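Class II aldolase/adducin N-terminal domain-containing protein (Thermoplasma acidophilum, PDB 3M4R) binds a zinc ion in its class II aldolase-type N-terminal domain, the part described here, and is probably an oxidoreductase of the short-chain dehydrogenase/reductase family. Local coordinates at residues D49-N62 against D71-A83. Sequence-based numbering, arbitrary orientation. Where two conformers were deposited one is given.
Sequences DHAGRIISVLRVKN and DSRGFTGIRMDDA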
ATOM      1  N   ASP A  49      -9.475  -0.970  21.872  1.00 26.48           N
ATOM      2  CA  ASP A  49     -10.769  -1.159  21.217  1.00 25.82           C
ATOM      3  C   ASP A  49     -11.864  -0.821  22.182  1.00 24.62           C
ATOM      4  O   ASP A  49     -11.598  -0.456  23.339  1.00 23.60           O
ATOM      5  CB  ASP A  49     -10.906  -2.542  20.548  1.00 25.97           C
ATOM      6  CG  ASP A  49     -11.156  -3.670  21.512  1.00 24.53           C
ATOM      7  OD1 ASP A  49     -11.300  -3.443  22.727  1.00 23.86           O
ATOM      8  OD2 ASP A  49     -11.193  -4.810  21.009  1.00 28.86           O
ATOM      9  N   HIS A  50     -13.108  -0.905  21.721  1.00 25.10           N
ATOM     10  CA  HIS A  50     -14.250  -0.526  22.561  1.00 24.28           C
ATOM     11  C   HIS A  50     -14.273  -1.285  23.877  1.00 24.74           C
ATOM     12  O   HIS A  50     -14.736  -0.769  24.895  1.00 24.63           O
ATOM     13  CB  HIS A  50     -15.591  -0.679  21.809  1.00 25.55           C
ATOM     14  CG  HIS A  50     -15.933  -2.080  21.415  1.00 23.24           C
ATOM     15  ND1 HIS A  50     -15.230  -2.790  20.454  1.00 22.49           N
ATOM     16  CD2 HIS A  50     -16.948  -2.887  21.811  1.00 21.78           C
ATOM     17  CE1 HIS A  50     -15.808  -3.972  20.284  1.00 21.86           C
ATOM     18  NE2 HIS A  50     -16.845  -4.054  21.100  1.00 20.60           N
ATOM     19  N   ALA A  51     -13.806  -2.519  23.850  1.00 24.89           N
ATOM     20  CA  ALA A  51     -13.845  -3.365  25.033  1.00 26.55           C
ATOM     21  C   ALA A  51     -12.647  -3.108  25.939  1.00 26.83           C
ATOM     22  O   ALA A  51     -12.459  -3.834  26.883  1.00 28.01           O
ATOM     23  CB  ALA A  51     -13.915  -4.854  24.634  1.00 25.65           C
ATOM     24  N   GLY A  52     -11.879  -2.063  25.657  1.00 28.10           N
ATOM     25  CA  GLY A  52     -10.628  -1.746  26.378  1.00 28.45           C
ATOM     26  C   GLY A  52      -9.436  -2.636  26.095  1.00 28.54           C
ATOM     27  O   GLY A  52      -8.485  -2.613  26.840  1.00 28.26           O
ATOM     28  N   ARG A  53      -9.467  -3.421  25.026  1.00 29.15           N
ATOM     29  CA  ARG A  53      -8.357  -4.277  24.709  1.00 29.82           C
ATOM     30  C   ARG A  53      -7.353  -3.446  23.880  1.00 30.23           C
ATOM     31  O   ARG A  53      -7.745  -2.637  23.028  1.00 30.38           O
ATOM     32  CB  ARG A  53      -8.830  -5.530  23.987  1.00 30.80           C
ATOM     33  CG  ARG A  53      -9.533  -6.514  24.962  1.00 33.64           C
ATOM     34  CD  ARG A  53     -10.364  -7.640  24.343  1.00 36.97           C
ATOM     35  NE  ARG A  53     -11.192  -7.156  23.240  1.00 40.74           N
ATOM     36  CZ  ARG A  53     -12.423  -7.556  22.944  1.00 37.44           C
ATOM     37  NH1 ARG A  53     -13.006  -6.998  21.892  1.00 37.44           N
ATOM     38  NH2 ARG A  53     -13.057  -8.497  23.640  1.00 36.25           N
ATOM     39  N   ILE A  54      -6.071  -3.609  24.179  1.00 29.40           N
ATOM     40  CA  ILE A  54      -5.009  -2.964  23.389  1.00 29.95           C
ATOM     41  C   ILE A  54      -4.735  -3.919  22.243  1.00 30.19           C
ATOM     42  O   ILE A  54      -4.484  -5.098  22.475  1.00 33.05           O
ATOM     43  CB  ILE A  54      -3.736  -2.655  24.220  1.00 29.53           C
ATOM     44  CG1 ILE A  54      -4.099  -1.827  25.436  1.00 32.34           C
ATOM     45  CG2 ILE A  54      -2.722  -1.790  23.417  1.00 27.30           C
ATOM     46  CD1 ILE A  54      -5.021  -0.602  25.115  1.00 35.64           C
ATOM     47  N   ILE A  55      -4.869  -3.445  21.011  1.00 28.55           N
ATOM     48  CA  ILE A  55      -4.823  -4.339  19.834  1.00 27.28           C
ATOM     49  C   ILE A  55      -4.048  -3.724  18.699  1.00 26.43           C
ATOM     50  O   ILE A  55      -3.891  -2.501  18.646  1.00 25.44           O
ATOM     51  CB  ILE A  55      -6.254  -4.664  19.279  1.00 27.20           C
ATOM     52  CG1 ILE A  55      -7.076  -3.382  19.073  1.00 26.25           C
ATOM     53  CG2 ILE A  55      -7.022  -5.651  20.224  1.00 28.14           C
ATOM     54  CD1 ILE A  55      -8.182  -3.508  17.985  1.00 26.22           C
ATOM     55  N   SER A  56      -3.640  -4.580  17.758  1.00 25.43           N
ATOM     56  CA  SER A  56      -2.925  -4.170  16.582  1.00 25.63           C
ATOM     57  C   SER A  56      -3.936  -3.835  15.462  1.00 24.23           C
ATOM     58  O   SER A  56      -4.803  -4.637  15.171  1.00 23.12           O
ATOM     59  CB  SER A  56      -1.982  -5.303  16.152  1.00 26.15           C
ATOM     60  OG  SER A  56      -1.350  -4.913  14.971  1.00 29.81           O
ATOM     61  N   VAL A  57      -3.879  -2.611  14.949  1.00 22.38           N
ATOM     62  CA  VAL A  57      -4.888  -2.106  14.031  1.00 23.18           C
ATOM     63  C   VAL A  57      -4.161  -1.673  12.756  1.00 23.24           C
ATOM     64  O   VAL A  57      -3.128  -0.993  12.833  1.00 24.07           O
ATOM     65  CB  VAL A  57      -5.670  -0.920  14.609  1.00 22.93           C
ATOM     66  CG1 VAL A  57      -6.649  -0.351  13.604  1.00 20.78           C
ATOM     67  CG2 VAL A  57      -6.466  -1.338  15.947  1.00 23.04           C
ATOM     68  N   LEU A  58      -4.702  -2.081  11.608  1.00 22.81           N
ATOM     69  CA  LEU A  58      -4.318  -1.570  10.334  1.00 22.62           C
ATOM     70  C   LEU A  58      -5.211  -0.411  10.012  1.00 22.43           C
ATOM     71  O   LEU A  58      -6.395  -0.553   9.816  1.00 22.42           O
ATOM     72  CB  LEU A  58      -4.401  -2.644   9.214  1.00 22.42           C
ATOM     73  CG  LEU A  58      -3.984  -2.185   7.803  1.00 22.23           C
ATOM     74  CD1 LEU A  58      -2.429  -2.050   7.693  1.00 22.33           C
ATOM     75  CD2 LEU A  58      -4.557  -3.200   6.790  1.00 22.48           C
ATOM     76  N   ARG A  59      -4.620   0.770   9.958  1.00 21.93           N
ATOM     77  CA  ARG A  59      -5.337   1.973   9.567  1.00 21.64           C
ATOM     78  C   ARG A  59      -5.055   2.146   8.081  1.00 21.91           C
ATOM     79  O   ARG A  59      -3.930   2.452   7.671  1.00 21.29           O
ATOM     80  CB  ARG A  59      -4.836   3.186  10.375  1.00 22.45           C
ATOM     81  CG  ARG A  59      -5.385   3.308  11.819  1.00 21.48           C
ATOM     82  CD  ARG A  59      -6.825   3.826  11.831  1.00 24.22           C
ATOM     83  NE  ARG A  59      -7.494   3.578  13.101  1.00 24.34           N
ATOM     84  CZ  ARG A  59      -8.789   3.786  13.369  1.00 25.57           C
ATOM     85  NH1 ARG A  59      -9.602   4.322  12.487  1.00 24.40           N
ATOM     86  NH2 ARG A  59      -9.281   3.433  14.564  1.00 26.55           N
ATOM     87  N   VAL A  60      -6.072   1.901   7.277  1.00 21.00           N
ATOM     88  CA  VAL A  60      -5.926   1.806   5.843  1.00 21.27           C
ATOM     89  C   VAL A  60      -6.837   2.826   5.194  1.00 22.24           C
ATOM     90  O   VAL A  60      -7.932   3.099   5.674  1.00 22.34           O
ATOM     91  CB  VAL A  60      -6.247   0.402   5.305  1.00 21.92           C
ATOM     92  CG1 VAL A  60      -7.741   0.010   5.567  1.00 18.87           C
ATOM     93  CG2 VAL A  60      -5.947   0.283   3.809  1.00 19.70           C
ATOM     94  N   LYS A  61      -6.361   3.391   4.085  1.00 22.80           N
ATOM     95  CA  LYS A  61      -7.106   4.365   3.320  1.00 23.65           C
ATOM     96  C   LYS A  61      -8.510   3.893   3.014  1.00 24.19           C
ATOM     97  O   LYS A  61      -8.687   2.752   2.660  1.00 23.47           O
ATOM     98  CB  LYS A  61      -6.359   4.654   2.011  1.00 24.86           C
ATOM     99  CG  LYS A  61      -6.928   5.797   1.253  1.00 26.53           C
ATOM    100  CD  LYS A  61      -7.516   5.361   0.014  1.00 28.93           C
ATOM    101  CE  LYS A  61      -7.810   6.530  -0.905  1.00 24.92           C
ATOM    102  NZ  LYS A  61      -9.263   6.418  -1.333  1.00 20.18           N
ATOM    103  N   ASN A  62      -9.498   4.786   3.127  1.00 23.36           N
ATOM    104  CA  ASN A  62     -10.892   4.413   2.918  1.00 24.05           C
ATOM    105  C   ASN A  62     -11.513   5.168   1.762  1.00 24.04           C
ATOM    106  O   ASN A  62     -10.846   5.970   1.130  1.00 22.26           O
ATOM    107  CB  ASN A  62     -11.706   4.533   4.229  1.00 23.54           C
ATOM    108  CG  ASN A  62     -11.799   5.928   4.745  1.00 24.24           C
ATOM    109  OD1 ASN A  62     -11.965   6.865   3.971  1.00 20.01           O
ATOM    110  ND2 ASN A  62     -11.767   6.078   6.088  1.00 23.57           N
ATOM    111  N   ASP A  71      -7.300  13.164   5.313  1.00 18.58           N
ATOM    112  CA  ASP A  71      -7.078  13.499   6.716  1.00 19.71           C
ATOM    113  C   ASP A  71      -7.327  12.255   7.553  1.00 20.15           C
ATOM    114  O   ASP A  71      -7.461  11.165   7.009  1.00 17.88           O
ATOM    115  CB  ASP A  71      -7.904  14.733   7.158  1.00 19.08           C
ATOM    116  CG  ASP A  71      -9.373  14.481   7.241  1.00 20.98           C
ATOM    117  OD1 ASP A  71      -9.858  13.305   7.267  1.00 20.83           O
ATOM    118  OD2 ASP A  71     -10.091  15.509   7.307  1.00 20.78           O
ATOM    119  N   SER A  72      -7.318  12.402   8.874  1.00 21.78           N
ATOM    120  CA  SER A  72      -7.341  11.213   9.737  1.00 23.76           C
ATOM    121  C   SER A  72      -8.598  10.396   9.518  1.00 23.84           C
ATOM    122  O   SER A  72      -8.559   9.166   9.643  1.00 25.90           O
ATOM    123  CB  SER A  72      -7.218  11.585  11.224  1.00 24.58           C
ATOM    124  OG  SER A  72      -8.074  12.661  11.574  1.00 25.17           O
ATOM    125  N   ARG A  73      -9.698  11.067   9.156  1.00 23.14           N
ATOM    126  CA  ARG A  73     -10.979  10.415   8.868  0.50 23.60           C
ATOM    127  C   ARG A  73     -10.883   9.446   7.723  1.00 23.74           C
ATOM    128  O   ARG A  73     -11.708   8.554   7.588  1.00 23.28           O
ATOM    129  CB  ARG A  73     -12.076  11.432   8.480  0.50 23.21           C
ATOM    130  CG  ARG A  73     -12.588  12.296   9.588  0.50 23.53           C
ATOM    131  CD  ARG A  73     -13.539  13.339   9.002  0.50 24.54           C
ATOM    132  NE  ARG A  73     -12.997  13.899   7.764  0.50 24.57           N
ATOM    133  CZ  ARG A  73     -13.681  14.656   6.921  0.50 25.12           C
ATOM    134  NH1 ARG A  73     -14.946  14.953   7.161  0.50 24.20           N
ATOM    135  NH2 ARG A  73     -13.092  15.121   5.839  0.50 26.40           N
ATOM    136  N   GLY A  74      -9.897   9.647   6.851  1.00 23.67           N
ATOM    137  CA  GLY A  74      -9.745   8.785   5.715  1.00 22.98           C
ATOM    138  C   GLY A  74      -9.085   7.472   5.972  1.00 22.87           C
ATOM    139  O   GLY A  74      -8.773   6.791   5.013  1.00 23.89           O
ATOM    140  N   PHE A  75      -8.805   7.131   7.233  1.00 22.56           N
ATOM    141  CA  PHE A  75      -8.143   5.890   7.578  1.00 22.22           C
ATOM    142  C   PHE A  75      -9.055   5.075   8.455  1.00 22.32           C
ATOM    143  O   PHE A  75      -9.379   5.476   9.578  1.00 24.76           O
ATOM    144  CB  PHE A  75      -6.778   6.137   8.210  1.00 22.05           C
ATOM    145  CG  PHE A  75      -5.808   6.626   7.190  1.00 22.89           C
ATOM    146  CD1 PHE A  75      -5.750   7.995   6.877  1.00 20.51           C
ATOM    147  CD2 PHE A  75      -5.104   5.722   6.399  1.00 20.10           C
ATOM    148  CE1 PHE A  75      -4.915   8.449   5.826  1.00 21.49           C
ATOM    149  CE2 PHE A  75      -4.271   6.172   5.346  1.00 18.70           C
ATOM    150  CZ  PHE A  75      -4.182   7.535   5.061  1.00 20.61           C
ATOM    151  N   THR A  76      -9.442   3.927   7.942  1.00 21.85           N
ATOM    152  CA  THR A  76     -10.434   3.051   8.604  1.00 20.56           C
ATOM    153  C   THR A  76      -9.613   1.992   9.311  1.00 21.22           C
ATOM    154  O   THR A  76      -8.628   1.458   8.753  1.00 22.63           O
ATOM    155  CB  THR A  76     -11.407   2.497   7.590  1.00 20.43           C
ATOM    156  OG1 THR A  76     -12.338   3.546   7.195  1.00 20.47           O
ATOM    157  CG2 THR A  76     -12.228   1.217   8.103  1.00 19.27           C
ATOM    158  N   GLY A  77      -9.998   1.698  10.559  1.00 21.08           N
ATOM    159  CA  GLY A  77      -9.296   0.729  11.399  1.00 20.51           C
ATOM    160  C   GLY A  77      -9.753  -0.692  11.167  1.00 20.67           C
ATOM    161  O   GLY A  77     -10.948  -0.987  11.366  1.00 21.37           O
ATOM    162  N   ILE A  78      -8.804  -1.569  10.818  1.00 20.83           N
ATOM    163  CA  ILE A  78      -9.057  -2.999  10.607  1.00 20.86           C
ATOM    164  C   ILE A  78      -8.260  -3.781  11.621  1.00 20.51           C
ATOM    165  O   ILE A  78      -7.057  -3.542  11.827  1.00 20.16           O
ATOM    166  CB  ILE A  78      -8.674  -3.430   9.143  1.00 21.27           C
ATOM    167  CG1 ILE A  78      -9.465  -2.611   8.112  1.00 23.35           C
ATOM    168  CG2 ILE A  78      -8.861  -4.958   8.883  1.00 20.92           C
ATOM    169  CD1 ILE A  78     -11.015  -2.807   8.094  1.00 20.02           C
ATOM    170  N   ARG A  79      -8.900  -4.710  12.286  1.00 20.10           N
ATOM    171  CA  ARG A  79      -8.186  -5.533  13.270  0.50 20.33           C
ATOM    172  C   ARG A  79      -7.169  -6.394  12.549  1.00 20.48           C
ATOM    173  O   ARG A  79      -7.520  -7.117  11.648  1.00 20.57           O
ATOM    174  CB  ARG A  79      -9.142  -6.443  14.044  0.50 19.82           C
ATOM    175  CG  ARG A  79     -10.229  -5.704  14.802  0.50 19.14           C
ATOM    176  CD  ARG A  79     -11.229  -6.620  15.524  0.50 18.92           C
ATOM    177  NE  ARG A  79     -12.040  -5.722  16.322  0.50 19.97           N
ATOM    178  CZ  ARG A  79     -11.820  -5.403  17.588  0.50 18.42           C
ATOM    179  NH1 ARG A  79     -10.862  -5.994  18.298  0.50 21.71           N
ATOM    180  NH2 ARG A  79     -12.613  -4.515  18.153  0.50 19.97           N
HETATM  181  N   MSE A  80      -5.897  -6.322  12.956  1.00 22.10           N
HETATM  182  CA  MSE A  80      -4.856  -7.112  12.311  1.00 22.11           C
HETATM  183  C   MSE A  80      -5.029  -8.584  12.619  1.00 23.57           C
HETATM  184  O   MSE A  80      -4.778  -9.403  11.743  1.00 22.88           O
HETATM  185  CB  MSE A  80      -3.437  -6.670  12.717  1.00 23.64           C
HETATM  186  CG  MSE A  80      -2.952  -5.470  11.843  1.00 22.40           C
HETATM  187 SE   MSE A  80      -2.625  -5.915   9.963  1.00 19.97          SE
HETATM  188  CE  MSE A  80      -1.141  -7.119  10.349  1.00 18.64           C
ATOM    189  N   ASP A  81      -5.460  -8.928  13.825  1.00 23.14           N
ATOM    190  CA  ASP A  81      -5.748 -10.327  14.143  1.00 24.86           C
ATOM    191  C   ASP A  81      -6.697 -10.921  13.108  1.00 23.28           C
ATOM    192  O   ASP A  81      -6.449 -11.985  12.581  1.00 23.09           O
ATOM    193  CB  ASP A  81      -6.432 -10.455  15.503  1.00 26.56           C
ATOM    194  CG  ASP A  81      -5.453 -10.502  16.657  1.00 33.21           C
ATOM    195  OD1 ASP A  81      -4.228 -10.591  16.420  1.00 40.35           O
ATOM    196  OD2 ASP A  81      -5.936 -10.483  17.835  1.00 43.64           O
ATOM    197  N   ASP A  82      -7.762 -10.187  12.791  1.00 22.48           N
ATOM    198  CA  ASP A  82      -8.760 -10.609  11.800  1.00 21.27           C
ATOM    199  C   ASP A  82      -8.146 -10.684  10.375  1.00 20.95           C
ATOM    200  O   ASP A  82      -8.302 -11.655   9.650  1.00 20.69           O
ATOM    201  CB  ASP A  82      -9.911  -9.631  11.772  1.00 20.69           C
ATOM    202  CG  ASP A  82     -10.848  -9.748  12.972  1.00 23.67           C
ATOM    203  OD1 ASP A  82     -10.504 -10.460  13.949  1.00 22.70           O
ATOM    204  OD2 ASP A  82     -11.954  -9.143  12.893  1.00 20.74           O
ATOM    205  N   ALA A  83      -7.470  -9.627   9.967  1.00 21.12           N
ATOM    206  CA  ALA A  83      -6.866  -9.605   8.648  1.00 20.95           C
ATOM    207  C   ALA A  83      -5.830 -10.707   8.477  1.00 20.93           C
ATOM    208  O   ALA A  83      -5.825 -11.391   7.480  1.00 21.61           O
ATOM    209  CB  ALA A  83      -6.289  -8.167   8.329  1.00 20.55           C
TER
HETATM  210  O   HOH W   1      -6.021  -7.030  16.017  1.00 23.39           O
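R59 reaches across the antiparallel pair of strands 54-61 and 75-79 and lies over G77. Its CB sits 4.1 Å from F75 CB. The chain then bends at chi2 (-76°), which turns it along the sheet towards the neighbouring strand. CD passes F75 O at 3.8 Å. NE and CZ come over G77, whose CA lies 3.6 Å from the guanidinium plane, under its centre. G77, with no side chain, lets the guanidinium lie this close. At the tip, NH1 donates to F75 O (3.1 Å), which lies in the guanidinium plane. E47 and E110 form salt bridges with the same guanidinium.

On either side of the R59-G77 pair, L58 pairs with I78 and V60 with T76, each through two backbone hydrogen bonds. N62 closes one end of the ladder. Its ND2 donates to R73 O (2.9 Å) and T76 OG1 (2.8 Å), tying the 3-10 segment 72-74 to strand 75-79. T76 OG1 also hydrogen-bonds P111 O.

At the other end, D49 OD2 accepts both NH1 (3.0 Å) and NH2 of R79, end-on. This is one of two modelled R79 conformers. R53 grips the same oxygen from the syn side through NE and NH1. With an alanine in place of D49, R53 and R79 would probably be left close together without their shared counter-charge.

Strand 75-79 is an edge strand of the sheet, and 54-61 lies between it and 40-48. F75 packs on helix 16-28. On the opposite face, L58 and V60 touch helix 117-121, and V60 is about 7 Å, side chain to side chain, from the zinc ligand E116.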